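Local coordinates for GH26A (Muricauda sp. MAR_2010_75, PDB 6Q75), which is a family 26 glycoside hydrolase that probably cleaves glycosidic bonds in mannan-type or related polysaccharides, at residues A[162-167]-A[211-216]; A[107-112]-A[170-175]; A[52-57]-A[88-93]; A[72-77]-A[102-107]. All coordinates share one frame; numbering follows the deposited sequence.

Interaction 1 (A[162-167]-A[211-216]); sequences KLQEAK and LNNLIW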
# COMPACT_ATOMS: atom_id res chain seq x y z
N LYS A 162 4.24 17.38 -4.52
CA LYS A 162 5.31 17.92 -3.69
C LYS A 162 6.38 16.86 -3.44
O LYS A 162 7.59 17.17 -3.44
CB LYS A 162 4.73 18.44 -2.38
CG LYS A 162 5.75 19.03 -1.44
N LEU A 163 5.97 15.61 -3.25
CA LEU A 163 6.95 14.54 -3.06
C LEU A 163 7.77 14.30 -4.34
O LEU A 163 8.97 14.03 -4.26
CB LEU A 163 6.22 13.27 -2.61
CG LEU A 163 5.72 13.36 -1.17
CD1 LEU A 163 4.65 12.32 -0.90
CD2 LEU A 163 6.88 13.15 -0.19
N GLN A 164 7.15 14.42 -5.51
CA GLN A 164 7.91 14.30 -6.75
C GLN A 164 8.97 15.39 -6.86
O GLN A 164 10.10 15.13 -7.29
CB GLN A 164 6.97 14.36 -7.96
CG GLN A 164 7.70 14.29 -9.29
CD GLN A 164 6.76 13.93 -10.44
OE1 GLN A 164 6.85 12.85 -11.03
NE2 GLN A 164 5.85 14.84 -10.74
N GLU A 165 8.61 16.63 -6.51
CA GLU A 165 9.56 17.74 -6.55
C GLU A 165 10.73 17.51 -5.59
O GLU A 165 11.84 17.99 -5.84
CB GLU A 165 8.83 19.05 -6.25
CG GLU A 165 9.69 20.18 -5.69
CD GLU A 165 8.87 21.30 -5.06
OE1 GLU A 165 7.93 21.80 -5.72
OE2 GLU A 165 9.16 21.68 -3.90
N ALA A 166 10.50 16.81 -4.48
CA ALA A 166 11.58 16.41 -3.58
C ALA A 166 12.29 15.14 -4.04
O ALA A 166 13.20 14.69 -3.34
CB ALA A 166 11.04 16.20 -2.16
N LYS A 167 11.88 14.56 -5.17
CA LYS A 167 12.50 13.37 -5.76
C LYS A 167 12.34 12.14 -4.87
O LYS A 167 13.24 11.31 -4.79
CB LYS A 167 13.99 13.59 -6.10
CG LYS A 167 14.23 14.92 -6.86
CD LYS A 167 15.71 15.23 -7.08
CE LYS A 167 16.44 14.13 -7.82
NZ LYS A 167 17.83 14.57 -8.21
N LEU A 211 2.38 12.66 -12.52
CA LEU A 211 3.06 12.04 -11.38
C LEU A 211 3.82 10.82 -11.89
O LEU A 211 3.21 9.82 -12.29
CB LEU A 211 2.07 11.69 -10.29
CG LEU A 211 1.60 12.91 -9.51
CD1 LEU A 211 0.33 12.60 -8.79
CD2 LEU A 211 2.70 13.29 -8.53
N ASN A 212 5.14 10.96 -12.00
CA ASN A 212 6.01 9.90 -12.48
C ASN A 212 6.83 9.25 -11.39
O ASN A 212 7.70 8.43 -11.70
CB ASN A 212 6.94 10.46 -13.57
CG ASN A 212 6.15 10.96 -14.75
OD1 ASN A 212 5.20 10.29 -15.17
ND2 ASN A 212 6.50 12.13 -15.27
N ASN A 213 6.64 9.64 -10.14
CA ASN A 213 7.39 9.10 -9.02
C ASN A 213 6.65 7.99 -8.29
O ASN A 213 7.09 7.59 -7.20
CB ASN A 213 7.76 10.22 -8.05
CG ASN A 213 6.53 10.84 -7.43
OD1 ASN A 213 5.50 10.99 -8.11
ND2 ASN A 213 6.61 11.19 -6.15
N LEU A 214 5.54 7.49 -8.83
CA LEU A 214 4.76 6.46 -8.16
C LEU A 214 5.11 5.07 -8.67
O LEU A 214 5.33 4.87 -9.87
CB LEU A 214 3.26 6.70 -8.34
CG LEU A 214 2.79 8.14 -8.07
CD1 LEU A 214 1.30 8.29 -8.34
CD2 LEU A 214 3.10 8.51 -6.63
N ILE A 215 5.28 4.13 -7.74
CA ILE A 215 5.30 2.71 -8.03
C ILE A 215 3.93 2.17 -7.66
O ILE A 215 3.50 2.30 -6.51
CB ILE A 215 6.41 2.00 -7.23
CG1 ILE A 215 7.79 2.39 -7.79
CG2 ILE A 215 6.25 0.48 -7.28
CD1 ILE A 215 8.93 2.08 -6.85
N TRP A 216 3.23 1.57 -8.62
CA TRP A 216 1.82 1.24 -8.40
C TRP A 216 1.70 -0.12 -7.75
O TRP A 216 1.96 -1.15 -8.38
CB TRP A 216 1.03 1.31 -9.71
CG TRP A 216 0.81 2.75 -10.10
CD1 TRP A 216 1.72 3.62 -10.62
CD2 TRP A 216 -0.39 3.51 -9.88
NE1 TRP A 216 1.15 4.86 -10.80
CE2 TRP A 216 -0.15 4.82 -10.34
CE3 TRP A 216 -1.66 3.20 -9.38
CZ2 TRP A 216 -1.11 5.82 -10.28
CZ3 TRP A 216 -2.61 4.19 -9.33
CH2 TRP A 216 -2.34 5.49 -9.80
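Gln-164 reaches from the last turn of a helix into the turn formed by Leu-211, Asn-212 and Asn-213, and a hydrogen bond across the contact helps to fix its amide. The backbone N of Asn-212 donates to Gln-164 OE1 over 2.7 Å with an N-H...O angle of 153°, arriving on a bent path and somewhat tilted from the carbonyl plane. The extended side chain, with CG anti to the backbone N (chi1 178°), carries the amide this far from the helix. Its other end is held too, since NE2 is bonded to the carbonyl O of Arg-210, so the whole amide is locked in rotation by backbone groups of the same turn.

The van der Waals part centres on Asn-213, whose amide lies against the aliphatic root of Gln-164: Gln-164 CB is 3.6 Å from Asn-213 CG, and the two amide planes are 41° apart. Asn-213 ND2 comes within 3.3 Å of Gln-164 N, but both are donors; ND2 bonds instead to Val-168 O. Asn-213 OD1 is buried without a hydrogen-bonding partner, 3.7 Å from Gln-164 CB. Leu-211 CD2 adds a looser van der Waals touch, 4.1 Å from Gln-164 NE2.

The helix stops just beyond, in a Schellman motif with Lys-167 at positive phi. The contact thus joins the C-terminal end of helix 144-165 to the turn leading into strand 214-221. Leu-163 packs on Ile-170 of strand 170-173 and on Ala-95 and Ile-96 of helix 88-100, while ahead of helix 30-40 Asn-25 bonds to Asn-212 OD1 and Thr-29 to the Asn-212 backbone.

Interaction 2 (A[107-112]-A[170-175]); sequences LMWHVG and ILWRPY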
# COMPACT_ATOMS: atom_id res chain seq x y z
N LEU A 107 2.85 4.83 0.83
CA LEU A 107 1.68 5.60 1.22
C LEU A 107 0.42 4.92 0.70
O LEU A 107 0.40 4.37 -0.41
CB LEU A 107 1.76 7.05 0.67
CG LEU A 107 2.95 7.83 1.25
CD1 LEU A 107 3.11 9.17 0.51
CD2 LEU A 107 2.77 8.05 2.76
N MET A 108 -0.63 4.92 1.53
CA MET A 108 -1.95 4.42 1.19
C MET A 108 -2.97 5.54 1.37
O MET A 108 -2.62 6.69 1.69
CB MET A 108 -2.31 3.20 2.04
CG MET A 108 -2.41 3.54 3.53
SD MET A 108 -2.55 2.08 4.58
CE MET A 108 -4.03 1.32 3.91
N TRP A 109 -4.25 5.20 1.21
CA TRP A 109 -5.27 6.24 1.15
C TRP A 109 -6.65 5.68 1.47
O TRP A 109 -7.45 5.43 0.56
CB TRP A 109 -5.27 6.89 -0.24
CG TRP A 109 -6.21 8.08 -0.41
CD1 TRP A 109 -6.63 8.96 0.56
CD2 TRP A 109 -6.88 8.46 -1.61
NE1 TRP A 109 -7.49 9.91 0.01
CE2 TRP A 109 -7.67 9.60 -1.31
CE3 TRP A 109 -6.88 7.97 -2.92
CZ2 TRP A 109 -8.45 10.27 -2.29
CZ3 TRP A 109 -7.67 8.61 -3.88
CH2 TRP A 109 -8.45 9.74 -3.55
N HIS A 110 -6.94 5.46 2.75
CA HIS A 110 -8.35 5.32 3.12
C HIS A 110 -9.07 6.62 2.75
O HIS A 110 -8.56 7.73 2.98
CB HIS A 110 -8.53 5.05 4.60
CG HIS A 110 -8.13 3.67 5.02
ND1 HIS A 110 -6.95 3.42 5.69
CD2 HIS A 110 -8.76 2.48 4.89
CE1 HIS A 110 -6.88 2.12 5.97
NE2 HIS A 110 -7.97 1.53 5.50
N VAL A 111 -10.25 6.48 2.18
CA VAL A 111 -11.03 7.62 1.71
C VAL A 111 -12.51 7.25 1.74
O VAL A 111 -12.88 6.10 1.52
CB VAL A 111 -10.53 8.02 0.31
CG1 VAL A 111 -10.81 6.91 -0.71
CG2 VAL A 111 -11.16 9.37 -0.11
N GLY A 112 -13.35 8.24 2.04
CA GLY A 112 -14.79 8.04 1.97
C GLY A 112 -15.27 8.08 0.52
O GLY A 112 -14.49 8.11 -0.43
N ILE A 170 7.51 6.69 -4.44
CA ILE A 170 6.48 6.28 -3.49
C ILE A 170 5.97 4.89 -3.84
O ILE A 170 5.53 4.66 -4.97
CB ILE A 170 5.31 7.29 -3.48
CG1 ILE A 170 5.84 8.71 -3.25
CG2 ILE A 170 4.20 6.86 -2.48
CD1 ILE A 170 6.42 8.94 -1.88
N LEU A 171 6.00 3.95 -2.87
CA LEU A 171 5.23 2.73 -3.06
C LEU A 171 3.76 3.07 -2.79
O LEU A 171 3.33 3.14 -1.63
CB LEU A 171 5.73 1.63 -2.11
CG LEU A 171 7.18 1.22 -2.38
CD1 LEU A 171 7.70 0.34 -1.22
CD2 LEU A 171 7.32 0.45 -3.71
N TRP A 172 2.99 3.31 -3.86
CA TRP A 172 1.65 3.87 -3.77
C TRP A 172 0.62 2.74 -3.80
O TRP A 172 0.61 1.95 -4.75
CB TRP A 172 1.47 4.84 -4.94
CG TRP A 172 0.12 5.39 -5.19
CD1 TRP A 172 -0.60 5.30 -6.35
CD2 TRP A 172 -0.68 6.16 -4.28
NE1 TRP A 172 -1.81 5.95 -6.21
CE2 TRP A 172 -1.88 6.50 -4.96
CE3 TRP A 172 -0.50 6.59 -2.95
CZ2 TRP A 172 -2.90 7.24 -4.37
CZ3 TRP A 172 -1.52 7.31 -2.35
CH2 TRP A 172 -2.70 7.66 -3.08
N ARG A 173 -0.21 2.61 -2.74
CA ARG A 173 -1.13 1.48 -2.59
C ARG A 173 -2.56 2.00 -2.41
O ARG A 173 -3.10 2.04 -1.30
CB ARG A 173 -0.71 0.55 -1.42
CG ARG A 173 0.80 0.54 -1.13
CD ARG A 173 1.15 -0.63 -0.19
NE ARG A 173 0.20 -0.74 0.92
CZ ARG A 173 0.23 0.05 2.00
NH1 ARG A 173 -0.68 -0.11 2.95
NH2 ARG A 173 1.15 1.01 2.12
N PRO A 174 -3.19 2.47 -3.50
CA PRO A 174 -4.56 2.97 -3.40
C PRO A 174 -5.63 1.87 -3.43
O PRO A 174 -5.45 0.81 -4.03
CB PRO A 174 -4.67 3.87 -4.65
CG PRO A 174 -3.83 3.09 -5.69
CD PRO A 174 -2.66 2.45 -4.86
N TYR A 175 -6.77 2.17 -2.82
CA TYR A 175 -7.97 1.33 -2.89
C TYR A 175 -7.64 -0.12 -2.54
O TYR A 175 -7.97 -1.06 -3.27
CB TYR A 175 -8.62 1.41 -4.26
CG TYR A 175 -9.11 2.81 -4.62
CD1 TYR A 175 -9.97 3.52 -3.77
CD2 TYR A 175 -8.72 3.40 -5.81
CE1 TYR A 175 -10.42 4.81 -4.11
CE2 TYR A 175 -9.19 4.69 -6.16
CZ TYR A 175 -10.02 5.38 -5.30
OH TYR A 175 -10.47 6.65 -5.64
O HOH W 1 -5.24 2.89 0.03
O HOH W 2 -7.34 4.83 -2.02
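Leu-107 pairs with Trp-172 where two neighbouring parallel strands of the (beta/alpha)8 barrel run side by side. Two backbone hydrogen bonds join them, Leu-107 N to Leu-171 O and Arg-173 N to Leu-107 O, each 3.0 Å long.

Farther along the chains part, and water takes over: one molecule accepts from Trp-109 N and donates to Arg-173 O, and a second donates to Trp-109 O (2.7 Å) while accepting from Tyr-175 N (2.8 Å).

Apolar contacts fill the side facing helix 144-165. Leu-107 CD1 meets Ile-170 CG2 at 3.9 Å, and the far corner of the Trp-172 indole, CH2, lies 3.9 Å from Trp-109 CB. Were Trp-172 cut back to alanine, Trp-109 CB would probably lose the ring corner it packs on, with a gap opened beside it. Beyond it, the Trp-109 and Tyr-175 rings meet obliquely, with planes at 42°.

On the inner side Arg-173, whose NE bonds to Asn-219 and NH2 to Thr-106, is bent at chi3 (-45°), which turns one guanidinium face to Met-108 CB. Met-108, close to a bound Tris molecule, sets its SD 3.3 Å from Arg-173 NH1.

Interaction 3 (A[52-57]-A[88-93]); sequences SYNENP and GERIVK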
# COMPACT_ATOMS: atom_id res chain seq x y z
N SER A 52 2.39 3.71 10.44
CA SER A 52 1.92 4.54 11.55
C SER A 52 0.71 5.35 11.08
O SER A 52 0.62 5.71 9.90
CB SER A 52 3.02 5.50 12.06
OG SER A 52 4.20 4.82 12.46
N TYR A 53 -0.21 5.64 11.99
CA TYR A 53 -1.31 6.54 11.65
C TYR A 53 -0.78 7.94 11.37
O TYR A 53 0.21 8.39 11.98
CB TYR A 53 -2.32 6.60 12.79
CG TYR A 53 -2.81 5.25 13.24
CD1 TYR A 53 -3.60 4.46 12.41
CD2 TYR A 53 -2.50 4.76 14.52
CE1 TYR A 53 -4.07 3.22 12.84
CE2 TYR A 53 -2.98 3.55 14.95
CZ TYR A 53 -3.75 2.78 14.11
OH TYR A 53 -4.21 1.53 14.52
N ASN A 54 -1.45 8.65 10.46
CA ASN A 54 -0.88 9.93 10.03
C ASN A 54 -0.95 11.01 11.11
O ASN A 54 -0.29 12.04 10.95
CB ASN A 54 -1.52 10.44 8.73
CG ASN A 54 -2.99 10.88 8.90
OD1 ASN A 54 -3.36 11.64 9.82
ND2 ASN A 54 -3.82 10.43 7.99
N GLU A 55 -1.73 10.82 12.18
CA GLU A 55 -1.72 11.78 13.28
C GLU A 55 -0.33 11.93 13.90
O GLU A 55 0.07 13.02 14.34
CB GLU A 55 -2.71 11.36 14.36
CG GLU A 55 -4.17 11.61 13.98
CD GLU A 55 -4.86 10.38 13.41
OE1 GLU A 55 -4.18 9.54 12.76
OE2 GLU A 55 -6.10 10.25 13.61
N ASN A 56 0.40 10.82 13.99
CA ASN A 56 1.79 10.81 14.46
C ASN A 56 2.53 9.86 13.53
O ASN A 56 2.67 8.66 13.82
CB ASN A 56 1.87 10.37 15.92
CG ASN A 56 1.06 11.25 16.83
OD1 ASN A 56 -0.11 10.95 17.12
ND2 ASN A 56 1.66 12.33 17.29
N PRO A 57 2.98 10.36 12.38
CA PRO A 57 3.28 9.48 11.24
C PRO A 57 4.55 8.66 11.37
O PRO A 57 4.83 7.87 10.46
CB PRO A 57 3.38 10.46 10.05
CG PRO A 57 3.64 11.80 10.69
CD PRO A 57 2.97 11.79 12.02
N GLY A 88 -2.30 15.99 4.63
CA GLY A 88 -1.29 15.82 3.59
C GLY A 88 0.02 16.53 3.88
O GLY A 88 1.10 15.97 3.65
N GLU A 89 -0.04 17.79 4.34
CA GLU A 89 1.20 18.53 4.59
C GLU A 89 2.05 17.85 5.67
O GLU A 89 3.28 17.75 5.55
CB GLU A 89 0.89 19.97 4.95
CG GLU A 89 0.61 20.80 3.70
CD GLU A 89 0.51 22.30 3.96
OE1 GLU A 89 -0.60 22.86 3.80
OE2 GLU A 89 1.54 22.93 4.30
N ARG A 90 1.41 17.38 6.74
CA ARG A 90 2.13 16.69 7.81
C ARG A 90 2.76 15.39 7.30
O ARG A 90 3.89 15.05 7.69
CB ARG A 90 1.18 16.42 8.98
CG ARG A 90 1.77 15.67 10.14
CD ARG A 90 0.78 15.62 11.33
NE ARG A 90 -0.41 14.79 11.06
CZ ARG A 90 -1.62 15.29 10.81
NH1 ARG A 90 -1.82 16.61 10.78
NH2 ARG A 90 -2.65 14.47 10.58
N ILE A 91 2.04 14.66 6.46
CA ILE A 91 2.56 13.42 5.87
C ILE A 91 3.75 13.73 4.97
O ILE A 91 4.78 13.05 5.02
CB ILE A 91 1.45 12.72 5.07
CG1 ILE A 91 0.35 12.22 6.00
CG2 ILE A 91 2.01 11.61 4.17
CD1 ILE A 91 -0.93 11.93 5.25
N VAL A 92 3.63 14.75 4.14
CA VAL A 92 4.70 15.04 3.19
C VAL A 92 5.97 15.41 3.92
O VAL A 92 7.07 14.94 3.57
CB VAL A 92 4.27 16.15 2.21
CG1 VAL A 92 5.50 16.67 1.48
CG2 VAL A 92 3.25 15.64 1.23
N LYS A 93 5.84 16.22 4.98
CA LYS A 93 7.02 16.66 5.71
C LYS A 93 7.74 15.49 6.35
O LYS A 93 8.97 15.43 6.34
CB LYS A 93 6.65 17.68 6.78
CG LYS A 93 7.85 18.34 7.46
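The carbonyl O of Asn-54 is gripped by two nitrogens of Arg-90. NE makes the stronger bond, 2.8 Å and almost straight at 173°, with the oxygen lying in the guanidinium plane; a weak one runs from Arg-90 NH2 to Asn-54 O at 3.4 Å. That same NH2 also donates to the side-chain OD1 of Asn-54 at 3.0 Å, approaching from above the amide plane. The arginine therefore holds one residue side-on through its backbone and side chain together. A bend at chi3 (68°) turns the guanidinium from the extended part of the chain to meet both oxygens.

Asn-54 is also fixed through ND2, which bonds to the carbonyls of Asp-78 and Tyr-80. Without the guanidinium, as with a methionine here in place of Arg-90, both Asn-54 oxygens would probably lose these donors and the loop would be less firmly tied to the helix. Glu-55 OE1 stands 5.6 Å from Arg-90 NH2, opposite charges that may favour each other weakly, though not a salt bridge; OE2 of the same carboxylate bonds to Asn-82.

Beside the polar grip, Asn-54 CB rests on Ile-91 CG1 at 3.8 Å, and Pro-57 CG faces the aliphatic Arg-90 CG at 4.3 Å.

The arrangement ties the loop that follows strand 46-51 to the first turns of helix 88-100, bridging successive beta-alpha units of a (beta/alpha)8 barrel at the end where its strands finish.

Interaction 4 (A[72-77]-A[102-107]); sequences PAVWGT and GAIVTL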
# COMPACT_ATOMS: atom_id res chain seq x y z
N PRO A 72 13.12 0.23 10.73
CA PRO A 72 12.58 -0.44 9.54
C PRO A 72 13.10 0.19 8.26
O PRO A 72 13.33 1.40 8.18
CB PRO A 72 11.07 -0.24 9.67
CG PRO A 72 10.85 -0.03 11.18
CD PRO A 72 12.07 0.68 11.66
N ALA A 73 13.29 -0.65 7.24
CA ALA A 73 13.66 -0.14 5.91
C ALA A 73 12.51 0.62 5.27
O ALA A 73 12.75 1.58 4.54
CB ALA A 73 14.11 -1.28 4.99
N VAL A 74 11.28 0.17 5.49
CA VAL A 74 10.11 0.76 4.85
C VAL A 74 9.28 1.50 5.89
O VAL A 74 8.95 0.95 6.95
CB VAL A 74 9.26 -0.31 4.12
CG1 VAL A 74 7.94 0.27 3.64
CG2 VAL A 74 10.06 -0.90 2.94
N TRP A 75 8.95 2.75 5.56
CA TRP A 75 8.17 3.66 6.39
C TRP A 75 6.83 3.87 5.69
O TRP A 75 6.81 4.22 4.51
CB TRP A 75 8.90 5.00 6.53
CG TRP A 75 8.14 6.11 7.23
CD1 TRP A 75 8.15 6.38 8.57
CD2 TRP A 75 7.29 7.10 6.63
NE1 TRP A 75 7.36 7.47 8.85
CE2 TRP A 75 6.81 7.93 7.67
CE3 TRP A 75 6.88 7.38 5.31
CZ2 TRP A 75 5.95 9.01 7.45
CZ3 TRP A 75 6.01 8.46 5.09
CH2 TRP A 75 5.57 9.26 6.16
N GLY A 76 5.73 3.65 6.40
CA GLY A 76 4.41 3.81 5.81
C GLY A 76 3.46 4.67 6.62
O GLY A 76 3.48 4.65 7.85
N THR A 77 2.66 5.46 5.92
CA THR A 77 1.48 6.05 6.56
C THR A 77 0.39 6.18 5.49
O THR A 77 0.44 5.48 4.47
CB THR A 77 1.82 7.36 7.31
OG1 THR A 77 0.69 7.75 8.14
CG2 THR A 77 2.21 8.51 6.37
N GLY A 102 17.02 7.81 4.73
CA GLY A 102 17.36 6.57 4.07
C GLY A 102 16.27 5.52 4.03
O GLY A 102 16.55 4.39 3.61
N ALA A 103 15.05 5.85 4.45
CA ALA A 103 13.94 4.90 4.43
C ALA A 103 13.29 4.86 3.06
O ALA A 103 13.38 5.80 2.25
CB ALA A 103 12.88 5.29 5.47
N ILE A 104 12.63 3.75 2.79
CA ILE A 104 11.80 3.59 1.59
C ILE A 104 10.37 3.94 1.98
O ILE A 104 9.89 3.48 3.02
CB ILE A 104 11.92 2.17 1.02
CG1 ILE A 104 13.35 1.91 0.50
CG2 ILE A 104 10.92 1.93 -0.09
CD1 ILE A 104 13.66 0.43 0.28
N VAL A 105 9.69 4.78 1.19
CA VAL A 105 8.41 5.37 1.60
C VAL A 105 7.26 4.64 0.93
O VAL A 105 7.25 4.48 -0.30
CB VAL A 105 8.35 6.87 1.25
CG1 VAL A 105 6.89 7.41 1.39
CG2 VAL A 105 9.33 7.65 2.07
N THR A 106 6.25 4.24 1.72
CA THR A 106 5.01 3.74 1.15
C THR A 106 3.83 4.54 1.70
O THR A 106 3.82 4.94 2.87
CB THR A 106 4.81 2.21 1.41
OG1 THR A 106 3.62 1.78 0.74
CG2 THR A 106 4.74 1.85 2.91
N LEU A 107 2.85 4.83 0.83
CA LEU A 107 1.68 5.60 1.22
C LEU A 107 0.42 4.92 0.70
O LEU A 107 0.40 4.37 -0.41
CB LEU A 107 1.76 7.05 0.67
CG LEU A 107 2.95 7.83 1.25
CD1 LEU A 107 3.11 9.17 0.51
CD2 LEU A 107 2.77 8.05 2.76
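Ile-104 N donates to Ala-73 O in the first of three short hydrogen bonds that form the first shell; Trp-75 N to Ile-104 O and Thr-106 N to Trp-75 O follow, all 2.8 Å and nearly straight. The two parallel strands stay in step from Val-74 and Ile-104 to Thr-77 and Leu-107. The fourth bond, Thr-77 N to Thr-106 O, is weak at 3.3 Å, and CA-H...O contacts such as Gly-76 CA to Thr-106 O (3.2 Å) fill in between.

On the inner face, Thr-106 CG2 packs over Gly-76 and reaches Val-74 CG1 at 3.6 Å. A beta carbon on Gly-76 would collide with that methyl, so the glycine makes this close approach possible. At a chi1 of -176°, Thr-106 turns its methyl toward strand 74-78 and its hydroxyl toward strand 170-173, where OG1 bonds to Leu-171 O and Arg-173 NH2.

On the outer face the Trp-75 indole lies alongside Val-105, whose CG1 meets the ring edge near its plane, 3.9 Å from CE3. Leu-107 CD2 continues the layer, 4.0 Å from Trp-75 CZ3 and 3.7 Å from Thr-77 CG2.

In the second shell, Ser-58 binds Trp-75 NE1, Tyr-61 meets the indole edge-to-face, and Ala-95 and Lys-98 of helix 88-100 touch it. Strand 74-78, helix 88-100 and strand 104-108 form a beta-alpha-beta crossover, the repeating unit of the (beta/alpha)8 barrel.

Overall arrangement
All four contacts belong to one (beta/alpha)8 barrel, with centres about 12 to 17 Å apart. Interactions 4 and 2 lie in the sheet itself: they share Leu-107 on strand 104-108, which pairs with strands 74-78 and 170-173. Interaction 1 follows at the next strand, 214-221, whose Ile-215 bonds to strand 170-173. Interaction 3 involves helix 88-100, the connection between the strands of interaction 4. Along the chain the segments of 3 and 4 alternate and close before 1 opens; those of 1 and 2 also alternate. Interactions 1 and 3 sit toward opposite ends of the barrel strands, yet Leu-163 packs on Val-92. Neighbouring strands and their connecting helices are thereby held together through sheet bonds and helix packing.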